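Local coordinates for protein Hsp70/Hsp90 co-chaperone CNS1 (Saccharomyces cerevisiae, PDB 6HFM) that binds Hsp90 and Hsp70 as a co-chaperone, stimulating the Hsp70 ATPase but not that of Hsp90, and is represented here by its C-terminal wheel domain, at residues V27-E32 with F61-E66; R36-M41 with Q46-A51; K140-P145 with E150-K155. All blocks are in the same frame, centred on the assembly; numbering follows the deposited sequence.

Interaction 1 of 3, residues V27-E32 with F61-E66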
loop_
_atom_site.group_PDB
_atom_site.type_symbol
_atom_site.label_atom_id
_atom_site.label_comp_id
_atom_site.label_asym_id
_atom_site.label_seq_id
_atom_site.Cartn_x
_atom_site.Cartn_y
_atom_site.Cartn_z
ATOM N N VAL A 27 6.370 11.119 -3.357
ATOM C CA VAL A 27 5.726 11.779 -4.499
ATOM C C VAL A 27 4.902 12.989 -4.052
ATOM O O VAL A 27 4.357 13.009 -2.940
ATOM C CB VAL A 27 4.852 10.821 -5.358
ATOM C CG1 VAL A 27 5.713 9.750 -6.011
ATOM C CG2 VAL A 27 3.716 10.193 -4.557
ATOM N N GLU A 28 4.809 13.988 -4.932
ATOM C CA GLU A 28 4.123 15.249 -4.624
ATOM C C GLU A 28 2.634 15.066 -4.299
ATOM O O GLU A 28 2.061 15.852 -3.553
ATOM C CB GLU A 28 4.315 16.256 -5.770
ATOM C CG GLU A 28 5.749 16.766 -5.893
ATOM C CD GLU A 28 6.061 17.449 -7.217
ATOM O OE1 GLU A 28 5.121 17.808 -7.960
ATOM O OE2 GLU A 28 7.262 17.631 -7.515
ATOM N N LEU A 29 2.023 14.004 -4.826
ATOM C CA LEU A 29 0.622 13.690 -4.519
ATOM C C LEU A 29 0.337 13.451 -3.032
ATOM O O LEU A 29 -0.807 13.602 -2.603
ATOM C CB LEU A 29 0.154 12.472 -5.321
ATOM C CG LEU A 29 0.061 12.656 -6.839
ATOM C CD1 LEU A 29 -0.075 11.304 -7.511
ATOM C CD2 LEU A 29 -1.110 13.553 -7.211
ATOM N N LEU A 30 1.365 13.075 -2.262
ATOM C CA LEU A 30 1.252 12.909 -0.802
ATOM C C LEU A 30 1.590 14.159 0.042
ATOM O O LEU A 30 1.668 14.055 1.269
ATOM C CB LEU A 30 2.174 11.765 -0.347
ATOM C CG LEU A 30 1.969 10.374 -0.938
ATOM C CD1 LEU A 30 3.097 9.454 -0.502
ATOM C CD2 LEU A 30 0.628 9.795 -0.518
ATOM N N ASN A 31 1.787 15.329 -0.578
ATOM C CA ASN A 31 2.321 16.498 0.155
ATOM C C ASN A 31 1.436 16.991 1.315
ATOM O O ASN A 31 1.956 17.520 2.305
ATOM C CB ASN A 31 2.638 17.665 -0.797
ATOM C CG ASN A 31 1.399 18.430 -1.227
ATOM O OD1 ASN A 31 1.065 19.468 -0.649
ATOM N ND2 ASN A 31 0.698 17.913 -2.223
ATOM N N GLU A 32 0.117 16.818 1.190
ATOM C CA GLU A 32 -0.834 17.282 2.213
ATOM C C GLU A 32 -0.885 16.377 3.454
ATOM O O GLU A 32 -1.335 16.815 4.515
ATOM C CB GLU A 32 -2.239 17.449 1.617
ATOM C CG GLU A 32 -2.304 18.455 0.469
ATOM C CD GLU A 32 -3.658 18.495 -0.219
ATOM O OE1 GLU A 32 -4.175 17.419 -0.597
ATOM O OE2 GLU A 32 -4.203 19.607 -0.395
ATOM N N PHE A 61 1.641 3.939 -12.308
ATOM C CA PHE A 61 1.072 3.846 -10.967
ATOM C C PHE A 61 -0.226 4.639 -10.861
ATOM O O PHE A 61 -0.478 5.548 -11.658
ATOM C CB PHE A 61 2.092 4.261 -9.880
ATOM C CG PHE A 61 2.331 5.745 -9.766
ATOM C CD1 PHE A 61 1.773 6.478 -8.717
ATOM C CD2 PHE A 61 3.150 6.406 -10.677
ATOM C CE1 PHE A 61 2.005 7.844 -8.596
ATOM C CE2 PHE A 61 3.386 7.773 -10.560
ATOM C CZ PHE A 61 2.815 8.492 -9.519
ATOM N N ASP A 62 -1.050 4.256 -9.889
ATOM C CA ASP A 62 -2.277 4.970 -9.555
ATOM C C ASP A 62 -2.146 5.569 -8.163
ATOM O O ASP A 62 -1.359 5.094 -7.338
ATOM C CB ASP A 62 -3.486 4.028 -9.547
ATOM C CG ASP A 62 -3.860 3.504 -10.918
ATOM O OD1 ASP A 62 -3.507 4.112 -11.946
ATOM O OD2 ASP A 62 -4.543 2.458 -10.959
ATOM N N PHE A 63 -2.932 6.610 -7.918
ATOM C CA PHE A 63 -3.054 7.228 -6.608
ATOM C C PHE A 63 -4.525 7.260 -6.208
ATOM O O PHE A 63 -5.366 7.745 -6.966
ATOM C CB PHE A 63 -2.488 8.646 -6.634
ATOM C CG PHE A 63 -2.680 9.397 -5.346
ATOM C CD1 PHE A 63 -1.959 9.045 -4.217
ATOM C CD2 PHE A 63 -3.595 10.449 -5.257
ATOM C CE1 PHE A 63 -2.134 9.727 -3.021
ATOM C CE2 PHE A 63 -3.768 11.138 -4.066
ATOM C CZ PHE A 63 -3.038 10.773 -2.947
ATOM N N VAL A 64 -4.825 6.738 -5.020
ATOM C CA VAL A 64 -6.174 6.766 -4.460
ATOM C C VAL A 64 -6.083 7.561 -3.163
ATOM O O VAL A 64 -5.386 7.156 -2.236
ATOM C CB VAL A 64 -6.705 5.337 -4.217
ATOM C CG1 VAL A 64 -8.099 5.360 -3.604
ATOM C CG2 VAL A 64 -6.731 4.558 -5.527
ATOM N N GLY A 65 -6.780 8.696 -3.106
ATOM C CA GLY A 65 -6.651 9.626 -1.990
ATOM C C GLY A 65 -7.107 9.103 -0.643
ATOM O O GLY A 65 -6.523 9.470 0.382
ATOM N N GLU A 66 -8.147 8.264 -0.646
ATOM C CA GLU A 66 -8.746 7.714 0.579
ATOM C C GLU A 66 -9.079 6.230 0.429
ATOM O O GLU A 66 -9.872 5.843 -0.437
ATOM C CB GLU A 66 -10.025 8.474 0.931
ATOM C CG GLU A 66 -9.792 9.924 1.315
ATOM C CD GLU A 66 -11.052 10.627 1.784
ATOM O OE1 GLU A 66 -12.169 10.106 1.564
ATOM O OE2 GLU A 66 -10.917 11.708 2.396
#

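Interaction 2 of 3, residues R36-M41 with Q46-A51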
loop_
_atom_site.group_PDB
_atom_site.type_symbol
_atom_site.label_atom_id
_atom_site.label_comp_id
_atom_site.label_asym_id
_atom_site.label_seq_id
_atom_site.Cartn_x
_atom_site.Cartn_y
_atom_site.Cartn_z
ATOM N N ARG A 36 -6.477 10.129 8.552
ATOM C CA ARG A 36 -7.427 10.527 9.598
ATOM C C ARG A 36 -8.331 9.388 10.045
ATOM O O ARG A 36 -8.544 8.428 9.305
ATOM C CB ARG A 36 -8.300 11.694 9.106
ATOM C CG ARG A 36 -9.328 11.324 8.048
ATOM C CD ARG A 36 -10.059 12.558 7.535
ATOM N NE ARG A 36 -11.414 12.233 7.086
ATOM C CZ ARG A 36 -11.715 11.603 5.950
ATOM N NH1 ARG A 36 -10.765 11.206 5.105
ATOM N NH2 ARG A 36 -12.990 11.363 5.652
ATOM N N LEU A 37 -8.852 9.525 11.262
ATOM C CA LEU A 37 -9.990 8.737 11.730
ATOM C C LEU A 37 -11.259 9.366 11.175
ATOM O O LEU A 37 -11.403 10.592 11.198
ATOM C CB LEU A 37 -10.047 8.734 13.259
ATOM C CG LEU A 37 -8.903 7.999 13.964
ATOM C CD1 LEU A 37 -8.816 8.400 15.434
ATOM C CD2 LEU A 37 -9.067 6.493 13.826
ATOM N N GLU A 38 -12.179 8.528 10.697
ATOM C CA GLU A 38 -13.446 9.008 10.126
ATOM C C GLU A 38 -14.188 9.906 11.115
ATOM O O GLU A 38 -14.710 10.953 10.734
ATOM C CB GLU A 38 -14.323 7.838 9.681
ATOM C CG GLU A 38 -15.479 8.251 8.788
ATOM C CD GLU A 38 -16.111 7.089 8.040
ATOM O OE1 GLU A 38 -16.759 7.356 7.002
ATOM O OE2 GLU A 38 -15.978 5.919 8.480
ATOM N N ASP A 39 -14.202 9.498 12.386
ATOM C CA ASP A 39 -14.686 10.333 13.487
ATOM C C ASP A 39 -13.459 10.707 14.316
ATOM O O ASP A 39 -12.925 9.852 15.018
ATOM C CB ASP A 39 -15.704 9.566 14.336
ATOM C CG ASP A 39 -17.018 9.328 13.610
ATOM O OD1 ASP A 39 -17.893 8.639 14.179
ATOM O OD2 ASP A 39 -17.188 9.828 12.472
ATOM N N PRO A 40 -12.994 11.972 14.232
ATOM C CA PRO A 40 -11.671 12.309 14.800
ATOM C C PRO A 40 -11.472 12.056 16.300
ATOM O O PRO A 40 -10.335 11.873 16.730
ATOM C CB PRO A 40 -11.529 13.806 14.505
ATOM C CG PRO A 40 -12.459 14.079 13.391
ATOM C CD PRO A 40 -13.606 13.138 13.567
ATOM N N MET A 41 -12.554 12.052 17.080
ATOM C CA MET A 41 -12.467 11.788 18.525
ATOM C C MET A 41 -12.892 10.371 18.936
ATOM O O MET A 41 -13.130 10.118 20.118
ATOM C CB MET A 41 -13.265 12.854 19.294
ATOM C CG MET A 41 -12.660 14.243 19.185
ATOM S SD MET A 41 -11.021 14.328 19.936
ATOM C CE MET A 41 -10.089 14.997 18.575
ATOM N N GLN A 46 -13.208 4.204 11.484
ATOM C CA GLN A 46 -12.321 3.716 10.429
ATOM C C GLN A 46 -11.171 4.684 10.181
ATOM O O GLN A 46 -11.389 5.867 9.933
ATOM C CB GLN A 46 -13.091 3.474 9.131
ATOM C CG GLN A 46 -14.131 2.375 9.247
ATOM C CD GLN A 46 -15.028 2.271 8.029
ATOM O OE1 GLN A 46 -14.565 2.357 6.887
ATOM N NE2 GLN A 46 -16.324 2.070 8.266
ATOM N N LEU A 47 -9.950 4.170 10.295
ATOM C CA LEU A 47 -8.751 4.875 9.854
ATOM C C LEU A 47 -8.717 4.894 8.327
ATOM O O LEU A 47 -8.909 3.863 7.681
ATOM C CB LEU A 47 -7.503 4.196 10.411
ATOM C CG LEU A 47 -6.155 4.871 10.152
ATOM C CD1 LEU A 47 -6.085 6.269 10.746
ATOM C CD2 LEU A 47 -5.019 4.011 10.688
ATOM N N ILE A 48 -8.474 6.076 7.765
ATOM C CA ILE A 48 -8.492 6.298 6.318
ATOM C C ILE A 48 -7.122 6.849 5.913
ATOM O O ILE A 48 -6.677 7.857 6.470
ATOM C CB ILE A 48 -9.598 7.299 5.933
ATOM C CG1 ILE A 48 -10.978 6.746 6.313
ATOM C CG2 ILE A 48 -9.573 7.592 4.439
ATOM C CD1 ILE A 48 -12.070 7.792 6.385
ATOM N N TYR A 49 -6.470 6.194 4.949
ATOM C CA TYR A 49 -5.155 6.632 4.451
ATOM C C TYR A 49 -5.108 6.597 2.922
ATOM O O TYR A 49 -5.888 5.876 2.300
ATOM C CB TYR A 49 -3.995 5.809 5.045
ATOM C CG TYR A 49 -4.316 4.409 5.553
ATOM C CD1 TYR A 49 -4.862 3.446 4.716
ATOM C CD2 TYR A 49 -4.026 4.040 6.877
ATOM C CE1 TYR A 49 -5.151 2.169 5.177
ATOM C CE2 TYR A 49 -4.302 2.762 7.342
ATOM C CZ TYR A 49 -4.865 1.829 6.490
ATOM O OH TYR A 49 -5.134 0.557 6.944
ATOM N N PRO A 50 -4.189 7.371 2.313
ATOM C CA PRO A 50 -4.024 7.285 0.869
ATOM C C PRO A 50 -3.322 5.990 0.465
ATOM O O PRO A 50 -2.740 5.301 1.311
ATOM C CB PRO A 50 -3.139 8.503 0.536
ATOM C CG PRO A 50 -2.928 9.240 1.820
ATOM C CD PRO A 50 -3.166 8.243 2.903
ATOM N N ALA A 51 -3.369 5.681 -0.828
ATOM C CA ALA A 51 -2.668 4.527 -1.392
ATOM C C ALA A 51 -1.962 4.862 -2.697
ATOM O O ALA A 51 -2.540 5.507 -3.585
ATOM C CB ALA A 51 -3.632 3.374 -1.614
HETATM O O HOH W 1 -16.074 4.949 11.082
#

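Interaction 3 of 3, residues K140-P145 with E150-K155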
loop_
_atom_site.group_PDB
_atom_site.type_symbol
_atom_site.label_atom_id
_atom_site.label_comp_id
_atom_site.label_asym_id
_atom_site.label_seq_id
_atom_site.Cartn_x
_atom_site.Cartn_y
_atom_site.Cartn_z
ATOM N N LYS A 140 1.425 1.497 0.229
ATOM C CA LYS A 140 2.155 1.290 -1.021
ATOM C C LYS A 140 2.024 -0.189 -1.379
ATOM O O LYS A 140 2.439 -1.053 -0.608
ATOM C CB LYS A 140 3.624 1.696 -0.876
ATOM C CG LYS A 140 4.465 1.495 -2.134
ATOM C CD LYS A 140 5.813 2.210 -2.066
ATOM C CE LYS A 140 6.713 1.731 -0.929
ATOM N NZ LYS A 140 7.140 0.299 -0.969
ATOM N N ILE A 141 1.412 -0.470 -2.526
ATOM C CA ILE A 141 1.219 -1.849 -2.993
ATOM C C ILE A 141 1.756 -1.972 -4.416
ATOM O O ILE A 141 1.806 -0.983 -5.162
ATOM C CB ILE A 141 -0.263 -2.327 -2.879
ATOM C CG1 ILE A 141 -1.182 -1.667 -3.908
ATOM C CG2 ILE A 141 -0.790 -2.084 -1.469
ATOM C CD1 ILE A 141 -2.544 -2.326 -4.012
ATOM N N TYR A 142 2.166 -3.189 -4.763
ATOM C CA TYR A 142 2.661 -3.520 -6.095
ATOM C C TYR A 142 1.732 -4.561 -6.697
ATOM O O TYR A 142 1.550 -5.634 -6.125
ATOM C CB TYR A 142 4.100 -4.066 -6.023
ATOM C CG TYR A 142 5.080 -3.105 -5.376
ATOM C CD1 TYR A 142 5.800 -2.189 -6.140
ATOM C CD2 TYR A 142 5.256 -3.086 -3.989
ATOM C CE1 TYR A 142 6.685 -1.288 -5.548
ATOM C CE2 TYR A 142 6.141 -2.199 -3.388
ATOM C CZ TYR A 142 6.846 -1.298 -4.165
ATOM O OH TYR A 142 7.711 -0.418 -3.555
ATOM N N ILE A 143 1.140 -4.242 -7.849
ATOM C CA ILE A 143 0.265 -5.176 -8.557
ATOM C C ILE A 143 1.053 -5.741 -9.736
ATOM O O ILE A 143 1.473 -4.997 -10.627
ATOM C CB ILE A 143 -1.061 -4.495 -8.973
ATOM C CG1 ILE A 143 -1.887 -4.203 -7.711
ATOM C CG2 ILE A 143 -1.851 -5.375 -9.938
ATOM C CD1 ILE A 143 -3.202 -3.480 -7.937
ATOM N N VAL A 144 1.289 -7.054 -9.706
ATOM C CA VAL A 144 2.131 -7.740 -10.702
ATOM C C VAL A 144 1.448 -9.033 -11.155
ATOM O O VAL A 144 1.059 -9.839 -10.323
ATOM C CB VAL A 144 3.523 -8.085 -10.117
ATOM C CG1 VAL A 144 4.418 -8.734 -11.171
ATOM C CG2 VAL A 144 4.200 -6.829 -9.575
ATOM N N PRO A 145 1.322 -9.255 -12.476
ATOM C CA PRO A 145 0.746 -10.536 -12.905
ATOM C C PRO A 145 1.461 -11.742 -12.299
ATOM O O PRO A 145 2.690 -11.732 -12.192
ATOM C CB PRO A 145 0.942 -10.512 -14.421
ATOM C CG PRO A 145 0.936 -9.064 -14.767
ATOM C CD PRO A 145 1.615 -8.375 -13.619
ATOM N N GLU A 150 7.602 -14.107 -10.352
ATOM C CA GLU A 150 8.895 -14.726 -9.997
ATOM C C GLU A 150 10.083 -13.923 -10.531
ATOM O O GLU A 150 11.051 -13.681 -9.804
ATOM C CB GLU A 150 8.947 -16.195 -10.436
ATOM C CG GLU A 150 8.215 -17.119 -9.463
ATOM C CD GLU A 150 7.558 -18.326 -10.114
ATOM O OE1 GLU A 150 6.506 -18.764 -9.599
ATOM O OE2 GLU A 150 8.082 -18.841 -11.129
ATOM N N GLY A 151 9.985 -13.480 -11.783
ATOM C CA GLY A 151 10.998 -12.622 -12.391
ATOM C C GLY A 151 11.128 -11.257 -11.729
ATOM O O GLY A 151 12.242 -10.766 -11.501
ATOM N N TRP A 152 9.995 -10.643 -11.408
ATOM C CA TRP A 152 9.994 -9.339 -10.747
ATOM C C TRP A 152 10.576 -9.410 -9.326
ATOM O O TRP A 152 11.361 -8.543 -8.937
ATOM C CB TRP A 152 8.583 -8.727 -10.732
ATOM C CG TRP A 152 8.555 -7.392 -10.056
ATOM C CD1 TRP A 152 9.061 -6.220 -10.532
ATOM C CD2 TRP A 152 8.043 -7.110 -8.752
ATOM N NE1 TRP A 152 8.883 -5.216 -9.613
ATOM C CE2 TRP A 152 8.259 -5.733 -8.508
ATOM C CE3 TRP A 152 7.414 -7.884 -7.766
ATOM C CZ2 TRP A 152 7.864 -5.111 -7.317
ATOM C CZ3 TRP A 152 7.016 -7.265 -6.586
ATOM C CH2 TRP A 152 7.248 -5.891 -6.373
ATOM N N ILE A 153 10.210 -10.446 -8.571
ATOM C CA ILE A 153 10.769 -10.667 -7.223
ATOM C C ILE A 153 12.288 -10.879 -7.289
ATOM O O ILE A 153 13.023 -10.376 -6.438
ATOM C CB ILE A 153 10.063 -11.843 -6.504
ATOM C CG1 ILE A 153 8.622 -11.451 -6.163
ATOM C CG2 ILE A 153 10.789 -12.238 -5.215
ATOM C CD1 ILE A 153 7.731 -12.635 -5.892
ATOM N N SER A 154 12.750 -11.604 -8.305
ATOM C CA SER A 154 14.186 -11.834 -8.504
ATOM C C SER A 154 14.987 -10.540 -8.710
ATOM O O SER A 154 16.141 -10.454 -8.276
ATOM C CB SER A 154 14.416 -12.774 -9.690
ATOM O OG SER A 154 15.783 -13.116 -9.803
ATOM N N LYS A 155 14.375 -9.551 -9.367
ATOM C CA LYS A 155 15.006 -8.256 -9.648
ATOM C C LYS A 155 14.904 -7.241 -8.495
ATOM O O LYS A 155 15.624 -6.245 -8.503
ATOM C CB LYS A 155 14.386 -7.615 -10.898
ATOM C CG LYS A 155 14.413 -8.451 -12.167
ATOM C CD LYS A 155 15.771 -8.489 -12.839
ATOM C CE LYS A 155 15.623 -8.873 -14.304
ATOM N NZ LYS A 155 16.911 -9.310 -14.902
#

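Interaction 1 of 3, residues V27-E32 with F61-E66
Leu29 lies over one face of the Phe63 ring, joining a short 3-10 turn at 28-30 to strand 60-68 of the wheel domain's mixed sheet. Its CB sits 4.0 Å from the Phe63 ring centroid and only 4° off the ring normal, a well-centred CH-pi contact. From there the two side chains run antiparallel past one another: Leu29 CD1 runs back to Phe63 CB at 3.7 Å, while the rim of the ring reaches the turn's backbone, with Phe63 CZ 3.6 Å from Leu29 O. Phe63 reaches this far because its CG stands anti to the backbone N (chi1 175°), which swings the ring off the strand toward the 3-10 segment. Leu30 adds a methyl at the ring's edge, CD2 lying 3.7 Å from Phe63 CE1. Two residues earlier on the strand, and on the same side of it, Phe61 makes a looser, oblique approach, its CE1 4.2 Å from Leu29 CD1. Branched leucines suit the turn, since one residue can give a CB to one ring and a methyl to both, and flat phenylalanines suit the strand by offering broad apolar surfaces. The opposite face of Phe63 is approached by Gly65 N, at the corner of the strand. Further out, Val27 packs on Leu52 and Phe61 on Met54, both of strand 47-55. The turn is also braced from within: Leu30 N bonds to Val27 O, and Glu28 O accepts two hydrogen bonds, from Asn31 N at 3.0 Å and from Asn31 ND2 at 2.8 Å.

Interaction 2 of 3, residues R36-M41 with Q46-A51
Arg36 CG is tucked between its backbone N and carbonyl carbon (chi1 71°) and Ile48 CG1 stands anti to its own carbonyl carbon (chi1 -62°), torsions that lay the arginine chain along the isoleucine, strand pairing having put both on one face. The flat guanidinium meets Ile48 CD1, which touches one of its faces off-centre, 3.8 Å from Arg36 NH2. Arginine suits this exposed place: its plane rests on a hydrocarbon while NH1 reaches across to strand 60-68 for a salt bridge with Glu66. Beneath the side chains the two residues form an antiparallel hydrogen-bonded pair, with Ile48 N donating to Arg36 O at 2.8 Å and Arg36 N to Ile48 O at 3.1 Å. Glu38 N adds a third bond, to Gln46 O at 2.9 Å, where the chain leaves the strand. The side chains of Glu38 and Gln46 extend alongside each other with carboxylate and amide planes 76° apart. They make no direct polar bond; instead one water donates to Glu38 OE2 and accepts from Gln46 N, while Gln46 OE1 is held by Ser68. On the other face of the sheet Leu37 and Leu47 form a non-hydrogen-bonded pair, and Leu37 CD2 lies 4.3 Å from Leu47 CD1. Both are buried: Leu37 packs on Ala12 and Leu47 on Leu9, both of helix 4-15, and leucine fits that apolar side as the charged arginine fits the other. Polar outside and leucine-lined within, this is a two-stranded antiparallel beta hairpin, adding the short strand 36-37 to the edge of the wheel domain's sheet.

Interaction 3 of 3, residues K140-P145 with E150-K155
Trp152 reaches from helix 146-155 across to strand 139-145, with its CG anti to the backbone N (chi1 180°), a torsion that carries the indole off the helix to Val144 and Tyr142. At the root, Trp152 CB lies loosely beside Val144 CG1, at 4.2 Å. Where the indole begins to widen, the other methyl takes over: Val144 CG2 is 3.8 Å from Trp152 CE3 and also meets CD2 and CZ3. This methyl sits over a face of the six-membered ring, 4.0 Å from its centroid and 18° off the normal, a clear CH-pi contact. Farthest from the helix, Trp152 CH2 comes to 3.7 Å from Tyr142 CB and touches CG as well, while CZ2 approaches Tyr142 CD1 at 3.8 Å. The two side chains lie roughly perpendicular, and their rings meet obliquely, the planes 40° apart. Tyr142 and Val144 can share one tryptophan because alternate strand residues point to the same side; the compact, branched valine sets a methyl over the indole face, and the tyrosine backs its far end. Tyr142 is fixed in turn by an edge-to-face contact with Trp156 and, at its hydroxyl, by Lys140 NZ, which donates a 2.7 Å bond to Tyr142 OH and is salt-bridged to Glu106. An alanine in place of Tyr142 would keep CB against the indole but would probably open a gap beside Trp152 CZ2, leaving Trp156 without its aromatic mate and Lys140 NZ with Glu106 but no hydroxyl. Between the two segments the contacts are all apolar, CH-pi or aromatic; shape and burial, more than directed bonds, probably set how the helix rests on the sheet.

Overall arrangement
From the N terminus, helix 4-15 and strand 20-21 lead into 27-32, where interaction 1 opens a loop that closes only when strand 60-68 returns beside the turn. Nested inside it, interaction 2 closes the small hairpin between strands 36-37 and 47-55. The two touch: Glu66 of the first pairs with Arg36 of the second, and strands 47-55 and 60-68 are neighbours in the sheet. Interaction 3 follows in series, closing the short connection from strand 139-145 to helix 146-155 on the opposite side of the chain's centre from interaction 2. Strand 139-145 runs parallel beside 47-55, and 60-68 flanks 47-55 as well, which brings all three contacts to one mixed sheet, tying a turn, an edge strand and a helix to it.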